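Local coordinates for protein phosphonate monoester hydrolase (Ruegeria pomeroyi, PDB 4UPK) that belongs to the sulfatase family of the alkaline phosphatase clan, a fold built round a central mixed beta sheet, at residues D219-L222 and A223-A227; F280-A283 and T284-S287; M509-H512 and R513-M517. All blocks are in the same frame, centred on the assembly; numbering follows the deposited sequence.

Contact 1 (D219-L222 and A223-A227); sequences DQFL and ANMPA
Met-225 N bonds to Phe-221 O at 2.9 Å in the last turn of helix 213-224, and Asn-224 N bonds to the same oxygen, so that this carbonyl accepts both an i+3 and an i+4 N-H. CG of Phe-221 stands anti to its backbone nitrogen (chi1 177°); this torsion brings the ring back against Met-225, and the two side chains cross at about a right angle. Met-225 CG settles over the centre of the ring, 3.6 Å from the centroid, a CH-pi contact. The Met-225 chain bends there, so that SD sits obliquely over the ring at 4.9 Å from the centroid, a Met-aromatic contact. Phe-128 meets the same ring edge-to-face, and the ring also touches Ala-235 and Leu-237 of strand 234-239 and Val-327 of helix 303-333. Asn-224 ND2 donates to Gln-220 O at 2.7 Å, almost straight (163°), with the oxygen in the amide plane of Asn-224. Leu-222 O has Pro-226 CD at 3.1 Å. Gln-220 O thus gains a side-chain amide, and Leu-222 O, facing a proline that has no N-H, is bonded by Asn-177 ND2 of the second subunit.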
# COMPACT_ATOMS: atom_id res chain seq x y z
N ASP A 219 -10.04 26.16 -26.89
CA ASP A 219 -11.17 26.83 -26.26
C ASP A 219 -11.37 26.36 -24.81
O ASP A 219 -11.59 27.19 -23.95
CB ASP A 219 -12.46 26.63 -27.08
CG ASP A 219 -12.53 27.38 -28.40
OD1 ASP A 219 -11.67 28.27 -28.63
OD2 ASP A 219 -13.39 27.04 -29.22
N GLN A 220 -11.21 25.05 -24.54
CA GLN A 220 -11.31 24.47 -23.20
C GLN A 220 -10.21 24.96 -22.26
O GLN A 220 -10.49 25.27 -21.10
CB GLN A 220 -11.39 22.93 -23.24
CG GLN A 220 -12.67 22.37 -23.91
CD GLN A 220 -13.92 23.18 -23.70
OE1 GLN A 220 -14.37 23.92 -24.59
NE2 GLN A 220 -14.49 23.09 -22.52
N PHE A 221 -8.98 25.10 -22.78
CA PHE A 221 -7.83 25.69 -22.07
C PHE A 221 -8.15 27.15 -21.69
O PHE A 221 -8.02 27.53 -20.53
CB PHE A 221 -6.57 25.65 -22.97
CG PHE A 221 -5.34 26.30 -22.39
CD1 PHE A 221 -4.45 25.56 -21.60
CD2 PHE A 221 -5.06 27.64 -22.63
CE1 PHE A 221 -3.30 26.16 -21.07
CE2 PHE A 221 -3.93 28.25 -22.07
CZ PHE A 221 -3.05 27.51 -21.31
N LEU A 222 -8.61 27.95 -22.68
CA LEU A 222 -8.97 29.36 -22.48
C LEU A 222 -10.25 29.58 -21.64
O LEU A 222 -10.41 30.65 -21.05
CB LEU A 222 -9.03 30.11 -23.81
CG LEU A 222 -7.72 30.16 -24.61
CD1 LEU A 222 -7.98 30.60 -26.04
CD2 LEU A 222 -6.71 31.06 -23.95
N ALA A 223 -11.13 28.57 -21.56
CA ALA A 223 -12.36 28.63 -20.74
C ALA A 223 -12.04 28.30 -19.28
O ALA A 223 -12.86 28.55 -18.40
CB ALA A 223 -13.40 27.64 -21.28
N ASN A 224 -10.85 27.70 -19.02
CA ASN A 224 -10.47 27.24 -17.69
C ASN A 224 -9.27 27.92 -17.04
O ASN A 224 -9.19 27.95 -15.81
CB ASN A 224 -10.30 25.73 -17.69
CG ASN A 224 -11.61 24.99 -17.76
OD1 ASN A 224 -12.33 24.85 -16.78
ND2 ASN A 224 -11.90 24.46 -18.93
N MET A 225 -8.35 28.45 -17.85
CA MET A 225 -7.15 29.13 -17.32
C MET A 225 -7.32 30.49 -16.66
O MET A 225 -6.59 30.73 -15.71
CB MET A 225 -5.96 29.07 -18.29
CG MET A 225 -5.40 27.65 -18.48
SD MET A 225 -4.67 26.88 -17.00
CE MET A 225 -5.99 25.94 -16.49
N PRO A 226 -8.25 31.40 -17.10
CA PRO A 226 -8.36 32.73 -16.45
C PRO A 226 -8.36 32.82 -14.93
O PRO A 226 -7.68 33.68 -14.38
CB PRO A 226 -9.65 33.31 -17.07
CG PRO A 226 -9.67 32.73 -18.41
CD PRO A 226 -9.17 31.31 -18.25
N ALA A 227 -9.10 31.94 -14.24
CA ALA A 227 -9.17 31.92 -12.77
C ALA A 227 -7.86 31.39 -12.10
O ALA A 227 -7.65 31.66 -10.90
CB ALA A 227 -10.38 31.11 -12.32

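Contact 2 (F280-A283 and T284-S287)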
# COMPACT_ATOMS: atom_id res chain seq x y z
N PHE A 280 12.45 -3.81 -42.76
CA PHE A 280 11.69 -2.86 -43.58
C PHE A 280 10.58 -3.46 -44.42
O PHE A 280 9.71 -2.72 -44.90
CB PHE A 280 12.62 -1.95 -44.39
CG PHE A 280 13.52 -1.12 -43.52
CD1 PHE A 280 13.00 -0.18 -42.64
CD2 PHE A 280 14.90 -1.29 -43.56
CE1 PHE A 280 13.83 0.56 -41.81
CE2 PHE A 280 15.74 -0.51 -42.76
CZ PHE A 280 15.20 0.38 -41.87
N GLY A 281 10.60 -4.78 -44.57
CA GLY A 281 9.55 -5.56 -45.22
C GLY A 281 8.30 -5.34 -44.39
O GLY A 281 7.42 -4.58 -44.82
N PRO A 282 8.26 -5.88 -43.14
CA PRO A 282 7.10 -5.63 -42.26
C PRO A 282 6.88 -4.15 -41.90
O PRO A 282 5.74 -3.74 -41.74
CB PRO A 282 7.43 -6.46 -41.01
CG PRO A 282 8.37 -7.54 -41.50
CD PRO A 282 9.21 -6.81 -42.49
N ALA A 283 7.97 -3.36 -41.80
CA ALA A 283 7.93 -1.94 -41.49
C ALA A 283 7.27 -1.08 -42.58
O ALA A 283 6.54 -0.16 -42.23
CB ALA A 283 9.32 -1.43 -41.14
N THR A 284 7.49 -1.37 -43.89
CA THR A 284 6.79 -0.62 -44.95
C THR A 284 5.34 -1.16 -45.09
O THR A 284 4.51 -0.52 -45.71
CB THR A 284 7.54 -0.65 -46.33
OG1 THR A 284 7.79 -2.00 -46.73
CG2 THR A 284 8.81 0.14 -46.34
N ARG A 285 5.06 -2.35 -44.54
CA ARG A 285 3.76 -3.01 -44.66
C ARG A 285 2.83 -2.74 -43.46
O ARG A 285 1.65 -3.02 -43.56
CB ARG A 285 3.94 -4.52 -44.89
CG ARG A 285 4.11 -4.94 -46.37
CD ARG A 285 4.94 -6.21 -46.57
NE ARG A 285 4.71 -7.21 -45.52
CZ ARG A 285 5.63 -8.03 -45.03
NH1 ARG A 285 6.87 -8.03 -45.52
NH2 ARG A 285 5.32 -8.88 -44.05
N TYR A 286 3.38 -2.20 -42.34
CA TYR A 286 2.70 -1.90 -41.07
C TYR A 286 1.64 -0.80 -41.22
O TYR A 286 0.52 -0.97 -40.73
CB TYR A 286 3.74 -1.53 -39.99
CG TYR A 286 3.22 -1.39 -38.57
CD1 TYR A 286 3.12 -2.49 -37.73
CD2 TYR A 286 2.88 -0.14 -38.05
CE1 TYR A 286 2.65 -2.36 -36.43
CE2 TYR A 286 2.39 -0.01 -36.75
CZ TYR A 286 2.29 -1.12 -35.94
OH TYR A 286 1.84 -0.97 -34.65
N SER A 287 2.01 0.33 -41.89
CA SER A 287 1.14 1.49 -42.18
C SER A 287 1.15 1.79 -43.67
O SER A 287 2.07 1.39 -44.39
CB SER A 287 1.60 2.73 -41.41
OG SER A 287 1.37 2.60 -40.01
O HOH W 1 4.55 1.86 -43.60
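The short helix 280-286, within the sulfatase-family part of the chain, is bonded in its first turn by the hydroxyl of Thr-284 as well as by backbone N-H groups. Thr-284 OG1 donates to Phe-280 O at 2.7 Å, in the carbonyl plane, while Thr-284 N reaches the same oxygen at 2.8 Å. A chi1 of 54° sets OG1 between the backbone nitrogen and carbonyl carbon of Thr-284, turned back toward the preceding turn, at Phe-280 O, and leaves CG2 also against that oxygen. One residue on, Arg-285 N makes weak bonds, to Gly-281 O and Pro-282 O. Its side chain bends at chi3 (36°) and folds back over the preceding turn, where the guanidinium lays one face over Pro-282 N, offset toward its rim. The tip goes on to a salt bridge with Glu-449 of helix 445-450, a helix that also packs against Pro-282 and Ala-283. At the far end a water hydrogen-bonds to Ser-287 O at 2.6 Å and to Ala-283 O at 3.1 Å, linking the last turn to the residue after it. Gly-281 C lies 3.2 Å from Arg-285 NH1.

Contact 3 (M509-H512 and R513-M517); sequences MLRH and RMRNM
The His-512 side chain leaves the helix with CG anti to its backbone nitrogen (chi1 180°), whereas Asn-516 sets CG beside its own (chi1 -58°), and the two meet at the C-terminal turn of helix 499-515. Asn-516 ND2 lies over one face of the imidazole, 3.3 Å above its plane and offset toward the rim, closest to His-512 CE1 at 3.3 Å; amide and ring are tilted against each other. The same nitrogen donates to His-512 O at 2.8 Å along a nearly straight path (165°), with that oxygen in the amide plane. Asn-516 N adds a weak bond to this carbonyl, so one side chain and its own backbone both close the final turn. His-512 ND1 is engaged by Tyr-430 OH, and Phe-432 and Tyr-94 pack about the ring.

On another side of the helix, Arg-511 and Arg-515 run side by side, pointing the same way. Arg-511 CD lies over one face of the Arg-515 guanidinium, 3.7 Å from Arg-515 NH2, and the two guanidinium planes are nearly parallel. Backbone carbonyls of the third subunit, at Phe-472 and Leu-476, accept from Arg-511, and Asp-475 of that subunit forms a long, weak ion pair with Arg-515. Leu-510 CG touches Met-514 SD at 4.1 Å, a looser apolar contact.

Arg-511 NE and Arg-515 NH2 come within 4.4 Å, a like-charge approach that the acceptors of the third subunit probably offset, while the amide of Asn-516 supplies a polar partner for the carbonyl of His-512, in the last turn.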
# COMPACT_ATOMS: atom_id res chain seq x y z
N MET A 509 26.99 1.12 -27.34
CA MET A 509 25.58 0.79 -27.09
C MET A 509 25.42 -0.13 -25.89
O MET A 509 24.50 0.07 -25.09
CB MET A 509 24.91 0.18 -28.34
CG MET A 509 23.43 -0.10 -28.13
SD MET A 509 22.59 -0.91 -29.51
CE MET A 509 22.17 0.54 -30.50
N LEU A 510 26.31 -1.16 -25.77
CA LEU A 510 26.35 -2.10 -24.66
C LEU A 510 26.58 -1.32 -23.36
O LEU A 510 25.82 -1.48 -22.40
CB LEU A 510 27.44 -3.19 -24.87
CG LEU A 510 27.65 -4.19 -23.71
CD1 LEU A 510 26.46 -5.16 -23.58
CD2 LEU A 510 28.89 -4.99 -23.89
N ARG A 511 27.59 -0.45 -23.35
CA ARG A 511 27.93 0.39 -22.19
C ARG A 511 26.78 1.31 -21.77
O ARG A 511 26.58 1.47 -20.58
CB ARG A 511 29.19 1.22 -22.44
CG ARG A 511 30.46 0.40 -22.43
CD ARG A 511 31.67 1.29 -22.21
NE ARG A 511 32.90 0.54 -21.96
CZ ARG A 511 33.96 0.55 -22.76
NH1 ARG A 511 33.97 1.32 -23.84
NH2 ARG A 511 35.03 -0.16 -22.46
N HIS A 512 26.03 1.89 -22.75
CA HIS A 512 24.89 2.77 -22.46
C HIS A 512 23.82 2.03 -21.65
O HIS A 512 23.31 2.59 -20.68
CB HIS A 512 24.30 3.37 -23.76
CG HIS A 512 23.12 4.27 -23.49
ND1 HIS A 512 23.29 5.58 -23.12
CD2 HIS A 512 21.80 3.98 -23.45
CE1 HIS A 512 22.07 6.07 -22.90
NE2 HIS A 512 21.15 5.14 -23.09
N ARG A 513 23.49 0.77 -22.04
CA ARG A 513 22.53 -0.10 -21.35
C ARG A 513 23.01 -0.36 -19.91
O ARG A 513 22.21 -0.27 -18.97
CB ARG A 513 22.39 -1.45 -22.07
CG ARG A 513 21.67 -1.38 -23.38
CD ARG A 513 20.83 -2.63 -23.65
NE ARG A 513 19.97 -2.39 -24.79
CZ ARG A 513 18.66 -2.18 -24.72
NH1 ARG A 513 18.01 -2.32 -23.57
NH2 ARG A 513 17.98 -1.91 -25.82
N MET A 514 24.32 -0.70 -19.76
CA MET A 514 24.96 -0.98 -18.46
C MET A 514 25.06 0.26 -17.58
O MET A 514 24.96 0.13 -16.37
CB MET A 514 26.36 -1.61 -18.66
CG MET A 514 26.33 -2.94 -19.39
SD MET A 514 27.97 -3.63 -19.67
CE MET A 514 28.34 -4.32 -18.06
N ARG A 515 25.23 1.46 -18.19
CA ARG A 515 25.32 2.72 -17.45
C ARG A 515 23.96 3.31 -17.08
O ARG A 515 23.88 4.22 -16.24
CB ARG A 515 26.13 3.76 -18.21
CG ARG A 515 27.63 3.52 -18.19
CD ARG A 515 28.25 4.35 -19.29
NE ARG A 515 29.70 4.18 -19.38
CZ ARG A 515 30.46 4.63 -20.36
NH1 ARG A 515 29.91 5.28 -21.39
NH2 ARG A 515 31.77 4.43 -20.35
N ASN A 516 22.89 2.82 -17.72
CA ASN A 516 21.54 3.32 -17.48
C ASN A 516 20.56 2.21 -17.10
O ASN A 516 19.48 2.12 -17.69
CB ASN A 516 21.03 4.20 -18.65
CG ASN A 516 21.91 5.39 -18.96
OD1 ASN A 516 21.78 6.47 -18.37
ND2 ASN A 516 22.89 5.17 -19.81
N MET A 517 20.92 1.39 -16.09
CA MET A 517 20.03 0.37 -15.54
C MET A 517 19.15 1.08 -14.51
O MET A 517 19.43 2.23 -14.18
CB MET A 517 20.81 -0.78 -14.90
CG MET A 517 21.29 -1.79 -15.90
SD MET A 517 22.09 -3.17 -15.06
CE MET A 517 23.71 -2.55 -14.92

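All three are local contacts between residues three to five apart, at or near a helix end, and none touches another. Contact 1 lies on the opposite side of the chain's centre from the other two, its centre about 42 Å from that of contact 2 and about 44 Å from that of contact 3. Contacts 2 and 3 are nearer neighbours, with centres about 29 Å apart and nearest atoms about 13 Å apart. Contacts 1 and 2 both belong to the sulfatase-family part of the chain. The assembly treats the three differently: the second subunit reaches contact 1 and the third reaches contact 3, whereas contact 2 meets no other chain of the tetramer.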